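Local coordinates for protein amidohydrolase (Xanthomonas campestris pv. campestris, PDB 4DZH) that probably deaminates adenosine-type nucleosides such as 5'-methylthioadenosine, as a zinc-binding member of the amidohydrolase superfamily with a TIM-barrel fold, at residues Val384-Leu389 with Ser399-Ala404; Glu127-Gly132 with Thr411-Ala416. All blocks are in the same frame, centred on the assembly; numbering follows the deposited sequence.

Contact 1: residues Val384-Leu389 with Ser399-Ala404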
loop_
_atom_site.group_PDB
_atom_site.type_symbol
_atom_site.label_atom_id
_atom_site.label_comp_id
_atom_site.label_asym_id
_atom_site.label_seq_id
_atom_site.Cartn_x
_atom_site.Cartn_y
_atom_site.Cartn_z
ATOM N N VAL A 384 -9.664 1.254 15.002
ATOM C CA VAL A 384 -8.303 1.359 14.431
ATOM C C VAL A 384 -7.464 2.063 15.492
ATOM O O VAL A 384 -7.745 3.220 15.798
ATOM C CB VAL A 384 -8.314 2.183 13.112
ATOM C CG1 VAL A 384 -6.922 2.147 12.479
ATOM C CG2 VAL A 384 -9.281 1.568 12.147
ATOM N N ASP A 385 -6.433 1.386 16.009
ATOM C CA ASP A 385 -5.487 2.035 16.944
ATOM C C ASP A 385 -4.775 3.152 16.215
ATOM O O ASP A 385 -4.164 2.882 15.186
ATOM C CB ASP A 385 -4.466 1.018 17.430
ATOM C CG ASP A 385 -3.421 1.639 18.335
ATOM O OD1 ASP A 385 -3.790 2.550 19.116
ATOM O OD2 ASP A 385 -2.239 1.236 18.228
ATOM N N LEU A 386 -4.867 4.396 16.683
ATOM C CA LEU A 386 -4.169 5.535 16.074
ATOM C C LEU A 386 -2.968 6.018 16.943
ATOM O O LEU A 386 -2.246 6.969 16.568
ATOM C CB LEU A 386 -5.102 6.665 15.687
ATOM C CG LEU A 386 -6.086 6.335 14.565
ATOM C CD1 LEU A 386 -6.956 7.564 14.342
ATOM C CD2 LEU A 386 -5.375 5.929 13.247
ATOM N N SER A 387 -2.767 5.357 18.076
ATOM C CA SER A 387 -1.709 5.757 18.995
ATOM C C SER A 387 -0.363 5.190 18.545
ATOM O O SER A 387 0.686 5.585 19.081
ATOM C CB SER A 387 -2.055 5.291 20.407
ATOM O OG SER A 387 -1.878 3.885 20.543
ATOM N N ALA A 388 -0.371 4.265 17.583
ATOM C CA ALA A 388 0.912 3.756 17.030
ATOM C C ALA A 388 1.732 4.890 16.448
ATOM O O ALA A 388 1.188 5.872 15.937
ATOM C CB ALA A 388 0.646 2.688 15.962
ATOM N N LEU A 389 3.062 4.813 16.533
ATOM C CA LEU A 389 3.844 5.932 16.098
ATOM C C LEU A 389 3.697 6.181 14.578
ATOM O O LEU A 389 3.916 7.297 14.103
ATOM C CB LEU A 389 5.317 5.721 16.498
ATOM C CG LEU A 389 6.088 4.535 15.980
ATOM C CD1 LEU A 389 6.764 4.982 14.701
ATOM C CD2 LEU A 389 7.137 4.130 16.992
ATOM N N SER A 399 -7.384 11.906 7.126
ATOM C CA SER A 399 -6.099 11.802 6.444
ATOM C C SER A 399 -5.336 10.588 6.927
ATOM O O SER A 399 -4.743 9.845 6.136
ATOM C CB SER A 399 -5.219 13.011 6.820
ATOM O OG SER A 399 -5.596 14.159 6.086
ATOM N N GLN A 400 -5.286 10.421 8.238
ATOM C CA GLN A 400 -4.518 9.326 8.813
ATOM C C GLN A 400 -5.040 7.959 8.436
ATOM O O GLN A 400 -4.274 7.027 8.185
ATOM C CB GLN A 400 -4.473 9.464 10.327
ATOM C CG GLN A 400 -3.056 9.221 10.824
ATOM C CD GLN A 400 -2.186 10.443 10.631
ATOM O OE1 GLN A 400 -2.146 11.072 9.569
ATOM N NE2 GLN A 400 -1.481 10.825 11.739
ATOM N N LEU A 401 -6.363 7.826 8.381
ATOM C CA LEU A 401 -6.939 6.524 8.063
ATOM C C LEU A 401 -6.652 6.136 6.619
ATOM O O LEU A 401 -6.456 4.941 6.305
ATOM C CB LEU A 401 -8.456 6.584 8.255
ATOM C CG LEU A 401 -8.796 6.562 9.740
ATOM C CD1 LEU A 401 -10.317 6.875 9.902
ATOM C CD2 LEU A 401 -8.488 5.259 10.393
ATOM N N ILE A 402 -6.599 7.122 5.744
ATOM C CA ILE A 402 -6.394 6.834 4.323
ATOM C C ILE A 402 -4.919 6.791 3.913
ATOM O O ILE A 402 -4.511 5.894 3.158
ATOM C CB ILE A 402 -7.154 7.855 3.483
ATOM C CG1 ILE A 402 -8.687 7.729 3.722
ATOM C CG2 ILE A 402 -6.871 7.661 1.993
ATOM C CD1 ILE A 402 -9.255 6.427 3.192
ATOM N N TYR A 403 -4.102 7.728 4.411
ATOM C CA TYR A 403 -2.757 7.865 3.881
ATOM C C TYR A 403 -1.665 7.345 4.787
ATOM O O TYR A 403 -0.470 7.370 4.391
ATOM C CB TYR A 403 -2.462 9.324 3.552
ATOM C CG TYR A 403 -3.409 9.950 2.514
ATOM C CD1 TYR A 403 -3.535 9.413 1.232
ATOM C CD2 TYR A 403 -4.186 11.064 2.840
ATOM C CE1 TYR A 403 -4.395 9.967 0.289
ATOM C CE2 TYR A 403 -5.069 11.627 1.898
ATOM C CZ TYR A 403 -5.158 11.069 0.627
ATOM O OH TYR A 403 -6.003 11.607 -0.328
ATOM N N ALA A 404 -1.994 6.915 5.987
ATOM C CA ALA A 404 -0.923 6.420 6.890
ATOM C C ALA A 404 -1.230 5.116 7.652
ATOM O O ALA A 404 -0.307 4.315 7.917
ATOM C CB ALA A 404 -0.504 7.518 7.906
#
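Leu401 sets one methyl, CD2, against the whole branched end of Val384: it lies 4.1 Å from Val384 CG1, and CB and CG2 of the same valine are almost as close. The two side chains meet obliquely. Val384 presents this fork because CG1 stands anti to its backbone N (chi1 -174°) while CG2 lies beside that N. The same CD2 of Leu401 also meets Leu386 CD2 at 4.3 Å, so a single methyl serves both Val384 at the strand end and Leu386 in the loop just after it, and the packing is light. Strand 381-385 runs between strands 69-80 and 410-415 of the mixed sheet, antiparallel to both, and helix 397-403 lies on the connection to 410-415; the contact folds this connection back over the strand it has just left. At the strand's last residue an Asx turn begins: Asp385 OD1 takes Ser387 N at 3.2 Å from well above the carboxylate plane, and also Ser387 OG at 2.7 Å on its syn side. Leu386 O accepts from Thr391 OG1 and Gln392 NE2, and Gln400 NE2, on the helix, reaches the carbonyls of Thr391 and Pro393, pinning the intervening loop. The helix also meets the second subunit, where Ser399 OG bonds Asp92 OD2 and Tyr403 OH bonds Asp93 OD1 of that chain.

Contact 2: residues Glu127-Gly132 with Thr411-Ala416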
loop_
_atom_site.group_PDB
_atom_site.type_symbol
_atom_site.label_atom_id
_atom_site.label_comp_id
_atom_site.label_asym_id
_atom_site.label_seq_id
_atom_site.Cartn_x
_atom_site.Cartn_y
_atom_site.Cartn_z
ATOM N N GLU A 127 -8.381 -13.057 6.913
ATOM C CA GLU A 127 -7.608 -11.928 6.424
ATOM C C GLU A 127 -8.420 -10.633 6.413
ATOM O O GLU A 127 -7.908 -9.550 6.781
ATOM C CB GLU A 127 -7.035 -12.214 5.024
ATOM C CG GLU A 127 -6.212 -11.016 4.512
ATOM C CD GLU A 127 -5.502 -11.270 3.211
ATOM O OE1 GLU A 127 -5.507 -12.400 2.704
ATOM O OE2 GLU A 127 -4.936 -10.274 2.700
ATOM N N MET A 128 -9.703 -10.760 6.060
ATOM C CA MET A 128 -10.568 -9.585 5.968
ATOM C C MET A 128 -10.821 -9.023 7.344
ATOM O O MET A 128 -10.633 -7.846 7.556
ATOM C CB MET A 128 -11.867 -9.890 5.246
ATOM C CG MET A 128 -11.619 -10.128 3.764
ATOM S SD MET A 128 -13.169 -10.305 2.839
ATOM C CE MET A 128 -13.827 -11.832 3.580
ATOM N N LEU A 129 -11.147 -9.891 8.296
ATOM C CA LEU A 129 -11.428 -9.418 9.669
ATOM C C LEU A 129 -10.203 -8.743 10.294
ATOM O O LEU A 129 -10.300 -7.684 10.899
ATOM C CB LEU A 129 -11.904 -10.545 10.594
ATOM C CG LEU A 129 -13.266 -11.111 10.213
ATOM C CD1 LEU A 129 -13.569 -12.416 10.948
ATOM C CD2 LEU A 129 -14.354 -10.045 10.483
ATOM N N ARG A 130 -9.032 -9.335 10.064
ATOM C CA ARG A 130 -7.790 -8.823 10.661
ATOM C C ARG A 130 -7.445 -7.425 10.102
ATOM O O ARG A 130 -6.717 -6.633 10.723
ATOM C CB ARG A 130 -6.657 -9.829 10.470
ATOM C CG ARG A 130 -6.716 -11.004 11.505
ATOM C CD ARG A 130 -5.978 -12.224 11.037
ATOM N NE ARG A 130 -4.557 -11.978 10.772
ATOM C CZ ARG A 130 -3.566 -12.193 11.636
ATOM N NH1 ARG A 130 -3.806 -12.627 12.878
ATOM N NH2 ARG A 130 -2.312 -11.978 11.243
ATOM N N GLY A 131 -8.037 -7.116 8.930
ATOM C CA GLY A 131 -7.822 -5.853 8.274
ATOM C C GLY A 131 -9.007 -4.932 8.261
ATOM O O GLY A 131 -9.045 -3.983 7.475
ATOM N N GLY A 132 -10.003 -5.242 9.091
ATOM C CA GLY A 132 -11.144 -4.339 9.246
ATOM C C GLY A 132 -12.162 -4.340 8.111
ATOM O O GLY A 132 -12.983 -3.396 8.043
ATOM N N THR A 411 -7.782 -3.232 15.598
ATOM C CA THR A 411 -7.697 -4.043 16.815
ATOM C C THR A 411 -8.967 -4.770 17.194
ATOM O O THR A 411 -8.921 -5.864 17.738
ATOM C CB THR A 411 -7.275 -3.193 18.017
ATOM O OG1 THR A 411 -8.208 -2.118 18.191
ATOM C CG2 THR A 411 -5.849 -2.614 17.793
ATOM N N ASP A 412 -10.097 -4.195 16.827
ATOM C CA ASP A 412 -11.380 -4.821 17.153
ATOM C C ASP A 412 -12.376 -4.654 16.005
ATOM O O ASP A 412 -12.400 -3.613 15.367
ATOM C CB ASP A 412 -11.969 -4.236 18.446
ATOM C CG ASP A 412 -11.000 -4.352 19.655
ATOM O OD1 ASP A 412 -11.013 -5.381 20.378
ATOM O OD2 ASP A 412 -10.202 -3.420 19.847
ATOM N N VAL A 413 -13.158 -5.696 15.823
ATOM C CA VAL A 413 -14.150 -5.766 14.754
ATOM C C VAL A 413 -15.421 -6.432 15.258
ATOM O O VAL A 413 -15.387 -7.517 15.890
ATOM C CB VAL A 413 -13.598 -6.622 13.614
ATOM C CG1 VAL A 413 -14.691 -6.848 12.557
ATOM C CG2 VAL A 413 -12.387 -5.937 13.021
ATOM N N TRP A 414 -16.550 -5.800 14.961
ATOM C CA TRP A 414 -17.868 -6.375 15.242
ATOM C C TRP A 414 -18.669 -6.414 13.955
ATOM O O TRP A 414 -18.582 -5.477 13.146
ATOM C CB TRP A 414 -18.654 -5.506 16.211
ATOM C CG TRP A 414 -18.042 -5.339 17.570
ATOM C CD1 TRP A 414 -18.374 -6.033 18.717
ATOM C CD2 TRP A 414 -17.035 -4.400 17.944
ATOM N NE1 TRP A 414 -17.627 -5.573 19.782
ATOM C CE2 TRP A 414 -16.814 -4.562 19.343
ATOM C CE3 TRP A 414 -16.318 -3.420 17.251
ATOM C CZ2 TRP A 414 -15.862 -3.814 20.034
ATOM C CZ3 TRP A 414 -15.361 -2.661 17.964
ATOM C CH2 TRP A 414 -15.161 -2.865 19.334
ATOM N N ILE A 415 -19.464 -7.476 13.799
ATOM C CA ILE A 415 -20.407 -7.624 12.675
ATOM C C ILE A 415 -21.761 -7.937 13.297
ATOM O O ILE A 415 -21.925 -8.940 14.027
ATOM C CB ILE A 415 -20.017 -8.740 11.677
ATOM C CG1 ILE A 415 -18.611 -8.470 11.123
ATOM C CG2 ILE A 415 -21.073 -8.874 10.511
ATOM C CD1 ILE A 415 -18.184 -9.465 10.000
ATOM N N ALA A 416 -22.714 -7.058 13.019
ATOM C CA ALA A 416 -24.047 -7.134 13.683
ATOM C C ALA A 416 -23.879 -7.194 15.219
ATOM O O ALA A 416 -24.595 -7.932 15.927
ATOM C CB ALA A 416 -24.839 -8.325 13.163
#
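Leu129 O, near the end of helix 114-130, takes the N-H of Gly132 at 3.1 Å and has the methyl Val413 CG2 lying 3.5 Å from it. The two branches of Val413 divide the work: CG2 sits against this carbonyl and, at 4.3 Å, against Gly132 CA, whereas CG1, anti to the valine's own N (chi1 173°), meets Leu129 CD2 at 3.8 Å. Leu129 reaches the strand with that same methyl, which also touches Ile415 CD1 at 3.9 Å; its side chain lies nearly at right angles to both. Val413 and Ile415, two residues apart, thus offer the same face of strand 410-415 to the helix end. A Schellman motif closes the helix, with Gly132 at positive phi (76°) as its C-prime residue and Thr133 N bonded to Met128 O, and the chain passes straight into strand 133-139, a strand alongside 69-80 in the barrel sheet. Strand 410-415 forms a hairpin with 418-422, where Val413 pairs through its backbone with Lys420. Asp412, facing away from the helix, receives Thr411 OG1 on OD2 at 2.9 Å, tilted out of the carboxylate plane, and the same oxygen holds Arg66 in a salt bridge. Back on the helix, Glu127 bridges Arg88 and Arg407, and Arg130 NE pairs with Glu390 OE2 of the second subunit.

How the contacts relate
The two contacts have centres about 16 Å apart and lie on the same side of the chain's centre, joined through the mixed sheet in which strands 381-385 and 410-415 are antiparallel neighbours. They touch directly where Asp385 CB packs on Thr411 CG2 at 3.9 Å. Along the chain, contact 1 is local and nested within the long loop that contact 2 closes: helix 114-130 comes first, then strand 381-385, helix 397-403 and strand 410-415. Contact 1 thus packs the connection between the two late strands, while contact 2 joins the second of them to an early helix. Both reach the second subunit, and both lie away from the zinc sites.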